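Local structure of VP1 (Merkel cell polyomavirus, 4FMH) at residues N29-M32 against G33-P37; K188-D192 against G193-I197. The protein forms the pentameric capsomers of the Merkel cell polyomavirus capsid and, through this jelly-roll part of the chain, binds sialylated glycans of the host cell surface. All blocks are in the same frame, centred on the assembly; numbering follows the deposited sequence.

Contact 1. Residues N29-M32 against G33-P37; sequences NPRM and GVNSP
Arg31 and Asn35 come within 4.9 Å of each other, CA to CA, where the chain leaving strand 11-28 reverses at Met32 and Gly33. Gly33 has a phi of 144°, in a conformation where a beta carbon would be jammed against the carbonyl oxygen of Met32, so the bend rests on a residue without one. Asn35 shows how a short amide can fill such a bend. Its CG stands beside its own backbone N (chi1 -65°), which lays the amide over the chain reversal, and OD1 accepts a hydrogen bond of 2.8 Å from Gly33 N, the donor lying tilted from the carbonyl plane. The same OD1 lies 3.0 Å from the carbonyl carbon of Arg31, with Arg31 CB beside it. The arginine slants across the amide, its CD 3.9 Å from Asn35 CB. Bent at chi2, it carries its guanidinium past Asn35 with the two planes 46° apart and with Asn29 O above one guanidinium face, displaced toward its rim. Arg31 NE forms a salt bridge with Asp192 OD2.

Two waters complete the turn. One donates to Pro30 O and to Val34 O (2.8 Å) and accepts from Met32 N, gripping three backbone groups. The second accepts from Asn35 ND2 at 2.9 Å and donates to Arg31 O, so both ends of the amide are held and its rotation is fixed. Beyond the bend, the Val34 side chain touches Tyr50, of the glycan pocket, and lies about 7 Å from the bound sialic acid, while Asn29 OD1 bonds to Leu181 N of a neighbouring subunit. The chemistry implies a bend whose internal polar work is done by one direct amide bond and two waters, near both the receptor site and a subunit interface.

Contact 2. Residues K188-D192 against G193-I197; sequences KLDKD and GNYPI
Tyr195 folds back along the preceding residues so that its OH donates a 2.9 Å hydrogen bond to Asp190 OD1. The hydroxyl reaches that oxygen from above the carboxylate plane, with ring and carboxylate turned 61° apart. A water that accepts from Lys188 N donates to the same OH at 2.9 Å, giving the phenol one partner as donor and another as acceptor. Lower on the ring, Leu189 CD1 packs 3.7 Å from Tyr195 CD1, the two side chains running antiparallel as they pass. Lys191 O sits in the ring plane at the edge, 3.6 Å from Tyr195 CD1, and a second water accepts from Tyr195 N while donating to Lys191 O.

What brings these groups together is a type II beta turn from Lys191 to Asn194, with Gly193 at its third position taking a positive phi of 67°. Leu189, at the centre of an inverse gamma turn, precedes the beta turn. Over the turn the side chains of Lys191 and Asn194 cross, bringing Lys191 CD to 3.4 Å from Asn194 ND2; the lysine then bends at chi3 and chi4, leaving NZ in a long salt bridge of 3.9 Å with Asp190 OD1. Strand 186-189 forms one edge of a three-stranded antiparallel sheet, and the turn starts the connection to strand 200-202 at the other edge.

Farther out, Trp200 meets the Tyr195 ring edge-to-face, while Leu144 of the central strand 142-146 touches both Leu189 and Tyr195. Backbone bonds from Gly193 and Tyr195 to Tyr70 hold the chain after the turn, and Ile197 O accepts from Ser105 OG of another subunit.

How the contacts relate
In chain order contact 1 comes first, in the loop after strand 11-28; contact 2 follows much later, on the connection between strands 186-189 and 200-202. Their centres nevertheless lie about 12 Å apart and they touch directly. Arg31 NE and Asp192 OD2 form a salt bridge of 2.9 Å, and Arg31 CB packs 3.7 Å from Gly193 CA. Both contacts bond to the start of strand 71-76: Ser71 OG to Asn29 O, and Val72 N to Asp192 OD1. Two turns distant in sequence thus meet beside the jelly-roll sheet, linking the loop near the glycan pocket to the smaller three-stranded sheet, and they reach two different subunits of the pentamer.

Contact 1. Residues N29-M32 against G33-P37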
ATOM      1  N   ASN B  29      -9.534  27.753   1.648  1.00 13.15           N
ATOM      2  CA  ASN B  29     -10.754  26.976   1.893  1.00 14.14           C
ATOM      3  C   ASN B  29     -11.261  26.319   0.619  1.00 13.85           C
ATOM      4  O   ASN B  29     -11.047  26.846  -0.478  1.00 12.66           O
ATOM      5  CB  ASN B  29     -11.839  27.843   2.522  1.00 14.92           C
ATOM      6  CG  ASN B  29     -11.709  27.927   4.023  1.00 17.38           C
ATOM      7  OD1 ASN B  29     -11.558  26.906   4.708  1.00 15.52           O
ATOM      8  ND2 ASN B  29     -11.762  29.146   4.550  1.00 19.76           N
ATOM      9  N   PRO B  30     -11.930  25.157   0.755  1.00 13.29           N
ATOM     10  CA  PRO B  30     -12.318  24.385  -0.429  1.00 12.27           C
ATOM     11  C   PRO B  30     -13.468  25.028  -1.205  1.00 12.72           C
ATOM     12  O   PRO B  30     -14.315  25.715  -0.613  1.00 13.61           O
ATOM     13  CB  PRO B  30     -12.743  23.034   0.159  1.00 12.88           C
ATOM     14  CG  PRO B  30     -13.209  23.353   1.523  1.00 13.12           C
ATOM     15  CD  PRO B  30     -12.330  24.485   2.006  1.00 13.51           C
ATOM     16  N   ARG B  31     -13.477  24.817  -2.519  1.00 13.16           N
ATOM     17  CA  ARG B  31     -14.513  25.367  -3.393  1.00 13.88           C
ATOM     18  C   ARG B  31     -15.251  24.227  -4.104  1.00 13.80           C
ATOM     19  O   ARG B  31     -15.088  23.997  -5.311  1.00 15.31           O
ATOM     20  CB  ARG B  31     -13.910  26.373  -4.387  1.00 15.23           C
ATOM     21  CG  ARG B  31     -13.148  27.553  -3.747  1.00 15.94           C
ATOM     22  CD  ARG B  31     -14.017  28.358  -2.774  1.00 21.24           C
ATOM     23  NE  ARG B  31     -13.293  29.471  -2.153  1.00 22.82           N
ATOM     24  CZ  ARG B  31     -13.419  29.832  -0.875  1.00 27.21           C
ATOM     25  NH1 ARG B  31     -14.225  29.163  -0.058  1.00 23.77           N
ATOM     26  NH2 ARG B  31     -12.723  30.859  -0.402  1.00 26.36           N
ATOM     27  N   MET B  32     -16.077  23.533  -3.331  1.00 14.18           N
ATOM     28  CA  MET B  32     -16.764  22.317  -3.757  1.00 15.44           C
ATOM     29  C   MET B  32     -18.031  22.549  -4.575  1.00 17.44           C
ATOM     30  O   MET B  32     -18.554  21.616  -5.192  1.00 18.38           O
ATOM     31  CB  MET B  32     -17.099  21.470  -2.524  1.00 15.33           C
ATOM     32  CG  MET B  32     -15.875  20.951  -1.770  1.00 15.67           C
ATOM     33  SD  MET B  32     -14.896  19.754  -2.712  1.00 18.11           S
ATOM     34  CE  MET B  32     -13.519  20.749  -3.284  1.00 21.32           C
ATOM     35  N   GLY B  33     -18.534  23.781  -4.574  1.00 17.05           N
ATOM     36  CA  GLY B  33     -19.743  24.108  -5.321  1.00 19.55           C
ATOM     37  C   GLY B  33     -20.570  25.125  -4.563  1.00 20.18           C
ATOM     38  O   GLY B  33     -20.992  26.124  -5.134  1.00 20.69           O
ATOM     39  N   VAL B  34     -20.819  24.855  -3.282  1.00 18.54           N
ATOM     40  CA  VAL B  34     -21.280  25.892  -2.363  1.00 20.12           C
ATOM     41  C   VAL B  34     -20.016  26.555  -1.817  1.00 19.63           C
ATOM     42  O   VAL B  34     -19.365  26.041  -0.893  1.00 18.85           O
ATOM     43  CB  VAL B  34     -22.167  25.340  -1.228  1.00 20.40           C
ATOM     44  CG1 VAL B  34     -22.662  26.471  -0.333  1.00 23.26           C
ATOM     45  CG2 VAL B  34     -23.337  24.565  -1.802  1.00 21.25           C
ATOM     46  N   ASN B  35     -19.667  27.691  -2.413  1.00 19.33           N
ATOM     47  CA  ASN B  35     -18.334  28.260  -2.256  1.00 20.74           C
ATOM     48  C   ASN B  35     -18.193  29.391  -1.243  1.00 22.28           C
ATOM     49  O   ASN B  35     -17.074  29.826  -0.946  1.00 23.88           O
ATOM     50  CB  ASN B  35     -17.774  28.653  -3.631  1.00 21.14           C
ATOM     51  CG  ASN B  35     -17.547  27.444  -4.516  1.00 21.98           C
ATOM     52  OD1 ASN B  35     -17.463  26.320  -4.023  1.00 21.59           O
ATOM     53  ND2 ASN B  35     -17.453  27.662  -5.824  1.00 22.86           N
ATOM     54  N   SER B  36     -19.317  29.855  -0.705  1.00 23.56           N
ATOM     55  CA  SER B  36     -19.296  30.914   0.291  1.00 24.37           C
ATOM     56  C   SER B  36     -20.002  30.498   1.583  1.00 24.11           C
ATOM     57  O   SER B  36     -21.040  29.833   1.536  1.00 23.61           O
ATOM     58  CB  SER B  36     -19.918  32.193  -0.279  1.00 26.54           C
ATOM     59  OG  SER B  36     -20.115  33.156   0.742  1.00 31.22           O
ATOM     60  N   PRO B  37     -19.442  30.893   2.742  1.00 23.84           N
ATOM     61  CA  PRO B  37     -20.133  30.685   4.017  1.00 25.79           C
ATOM     62  C   PRO B  37     -21.118  31.818   4.345  1.00 29.24           C
ATOM     63  O   PRO B  37     -21.875  31.714   5.317  1.00 30.97           O
ATOM     64  CB  PRO B  37     -18.983  30.683   5.026  1.00 24.69           C
ATOM     65  CG  PRO B  37     -17.981  31.632   4.431  1.00 23.91           C
ATOM     66  CD  PRO B  37     -18.106  31.493   2.931  1.00 23.51           C
TER
HETATM   67  O   HOH W   1     -16.878  24.811  -0.825  1.00 12.42           O
HETATM   68  O   HOH W   2     -17.000  25.184  -7.202  1.00 19.82           O

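Contact 2. Residues K188-D192 against G193-I197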
ATOM      1  N   LYS B 188      -5.502  29.105 -17.993  1.00 17.29           N
ATOM      2  CA  LYS B 188      -4.649  29.387 -16.848  1.00 18.33           C
ATOM      3  C   LYS B 188      -5.496  29.443 -15.588  1.00 17.66           C
ATOM      4  O   LYS B 188      -6.575  30.035 -15.592  1.00 18.33           O
ATOM      5  CB  LYS B 188      -3.872  30.688 -17.068  1.00 18.87           C
ATOM      6  CG  LYS B 188      -3.059  30.647 -18.345  1.00 22.85           C
ATOM      7  CD  LYS B 188      -1.919  31.626 -18.364  1.00 28.34           C
ATOM      8  CE  LYS B 188      -1.058  31.375 -19.591  1.00 30.89           C
ATOM      9  NZ  LYS B 188      -0.191  32.539 -19.922  1.00 35.77           N
ATOM     10  N   LEU B 189      -5.023  28.803 -14.520  1.00 16.05           N
ATOM     11  CA  LEU B 189      -5.743  28.818 -13.246  1.00 17.49           C
ATOM     12  C   LEU B 189      -5.549  30.166 -12.550  1.00 17.99           C
ATOM     13  O   LEU B 189      -4.615  30.364 -11.762  1.00 16.89           O
ATOM     14  CB  LEU B 189      -5.314  27.641 -12.354  1.00 15.48           C
ATOM     15  CG  LEU B 189      -5.993  27.452 -10.990  1.00 18.06           C
ATOM     16  CD1 LEU B 189      -7.527  27.447 -11.085  1.00 15.42           C
ATOM     17  CD2 LEU B 189      -5.494  26.182 -10.344  1.00 13.41           C
ATOM     18  N   ASP B 190      -6.439  31.099 -12.863  1.00 20.98           N
ATOM     19  CA  ASP B 190      -6.276  32.483 -12.422  1.00 23.01           C
ATOM     20  C   ASP B 190      -7.468  33.009 -11.616  1.00 23.67           C
ATOM     21  O   ASP B 190      -7.532  34.198 -11.297  1.00 23.87           O
ATOM     22  CB  ASP B 190      -5.980  33.390 -13.626  1.00 24.07           C
ATOM     23  CG  ASP B 190      -7.062  33.328 -14.701  1.00 27.57           C
ATOM     24  OD1 ASP B 190      -8.181  32.839 -14.423  1.00 29.93           O
ATOM     25  OD2 ASP B 190      -6.791  33.779 -15.836  1.00 31.92           O
ATOM     26  N   LYS B 191      -8.403  32.119 -11.289  1.00 22.71           N
ATOM     27  CA  LYS B 191      -9.603  32.503 -10.553  1.00 24.42           C
ATOM     28  C   LYS B 191     -10.040  31.399  -9.595  1.00 23.24           C
ATOM     29  O   LYS B 191     -10.289  30.264 -10.013  1.00 20.94           O
ATOM     30  CB  LYS B 191     -10.728  32.825 -11.530  1.00 26.71           C
ATOM     31  CG  LYS B 191     -11.819  33.731 -10.984  1.00 33.65           C
ATOM     32  CD  LYS B 191     -13.062  33.685 -11.882  1.00 39.21           C
ATOM     33  CE  LYS B 191     -12.936  34.510 -13.170  1.00 42.06           C
ATOM     34  NZ  LYS B 191     -11.818  34.134 -14.087  1.00 41.79           N
ATOM     35  N   ASP B 192     -10.128  31.753  -8.315  1.00 23.74           N
ATOM     36  CA  ASP B 192     -10.528  30.838  -7.242  1.00 23.53           C
ATOM     37  C   ASP B 192     -11.965  30.373  -7.436  1.00 23.74           C
ATOM     38  O   ASP B 192     -12.861  31.185  -7.675  1.00 24.45           O
ATOM     39  CB  ASP B 192     -10.364  31.541  -5.887  1.00 24.77           C
ATOM     40  CG  ASP B 192     -10.695  30.649  -4.706  1.00 26.41           C
ATOM     41  OD1 ASP B 192      -9.947  29.679  -4.451  1.00 28.19           O
ATOM     42  OD2 ASP B 192     -11.689  30.942  -4.006  1.00 26.66           O
ATOM     43  N   GLY B 193     -12.171  29.060  -7.356  1.00 23.49           N
ATOM     44  CA  GLY B 193     -13.508  28.475  -7.416  1.00 23.36           C
ATOM     45  C   GLY B 193     -14.261  28.596  -8.729  1.00 23.72           C
ATOM     46  O   GLY B 193     -15.493  28.545  -8.730  1.00 25.02           O
ATOM     47  N   ASN B 194     -13.541  28.732  -9.845  1.00 21.93           N
ATOM     48  CA  ASN B 194     -14.176  28.863 -11.164  1.00 21.03           C
ATOM     49  C   ASN B 194     -13.735  27.892 -12.259  1.00 18.70           C
ATOM     50  O   ASN B 194     -14.306  27.886 -13.354  1.00 18.09           O
ATOM     51  CB  ASN B 194     -14.060  30.299 -11.678  1.00 23.58           C
ATOM     52  CG  ASN B 194     -15.335  31.080 -11.489  1.00 30.58           C
ATOM     53  OD1 ASN B 194     -16.244  31.024 -12.326  1.00 32.34           O
ATOM     54  ND2 ASN B 194     -15.419  31.819 -10.383  1.00 37.43           N
ATOM     55  N   TYR B 195     -12.725  27.080 -11.972  1.00 16.43           N
ATOM     56  CA  TYR B 195     -12.249  26.107 -12.936  1.00 15.04           C
ATOM     57  C   TYR B 195     -12.579  24.723 -12.389  1.00 14.34           C
ATOM     58  O   TYR B 195     -11.949  24.284 -11.425  1.00 14.13           O
ATOM     59  CB  TYR B 195     -10.743  26.270 -13.164  1.00 14.69           C
ATOM     60  CG  TYR B 195     -10.390  27.511 -13.957  1.00 14.36           C
ATOM     61  CD1 TYR B 195     -10.178  28.734 -13.322  1.00 15.01           C
ATOM     62  CD2 TYR B 195     -10.276  27.458 -15.344  1.00 15.23           C
ATOM     63  CE1 TYR B 195      -9.857  29.881 -14.054  1.00 16.24           C
ATOM     64  CE2 TYR B 195      -9.957  28.594 -16.088  1.00 16.30           C
ATOM     65  CZ  TYR B 195      -9.751  29.801 -15.435  1.00 19.96           C
ATOM     66  OH  TYR B 195      -9.438  30.924 -16.163  1.00 19.45           O
ATOM     67  N   PRO B 196     -13.599  24.051 -12.968  1.00 13.46           N
ATOM     68  CA  PRO B 196     -14.007  22.752 -12.415  1.00 12.05           C
ATOM     69  C   PRO B 196     -12.924  21.688 -12.548  1.00 12.12           C
ATOM     70  O   PRO B 196     -12.276  21.561 -13.590  1.00 12.10           O
ATOM     71  CB  PRO B 196     -15.238  22.368 -13.247  1.00 11.89           C
ATOM     72  CG  PRO B 196     -15.762  23.690 -13.794  1.00 12.62           C
ATOM     73  CD  PRO B 196     -14.501  24.495 -14.048  1.00 12.71           C
ATOM     74  N   ILE B 197     -12.747  20.937 -11.471  1.00 11.79           N
ATOM     75  CA  ILE B 197     -11.809  19.835 -11.423  1.00 11.56           C
ATOM     76  C   ILE B 197     -12.108  18.772 -12.494  1.00 12.40           C
ATOM     77  O   ILE B 197     -11.178  18.253 -13.129  1.00 12.21           O
ATOM     78  CB  ILE B 197     -11.783  19.233 -10.005  1.00 11.56           C
ATOM     79  CG1 ILE B 197     -11.239  20.275  -9.010  1.00 10.89           C
ATOM     80  CG2 ILE B 197     -10.979  17.920  -9.962  1.00 10.44           C
ATOM     81  CD1 ILE B 197     -11.618  20.000  -7.546  1.00 11.15           C
TER
HETATM   82  O   HOH W   3      -7.763  30.894 -18.517  1.00 22.89           O
HETATM   83  O   HOH W   4     -10.806  27.544  -9.830  1.00  9.70           O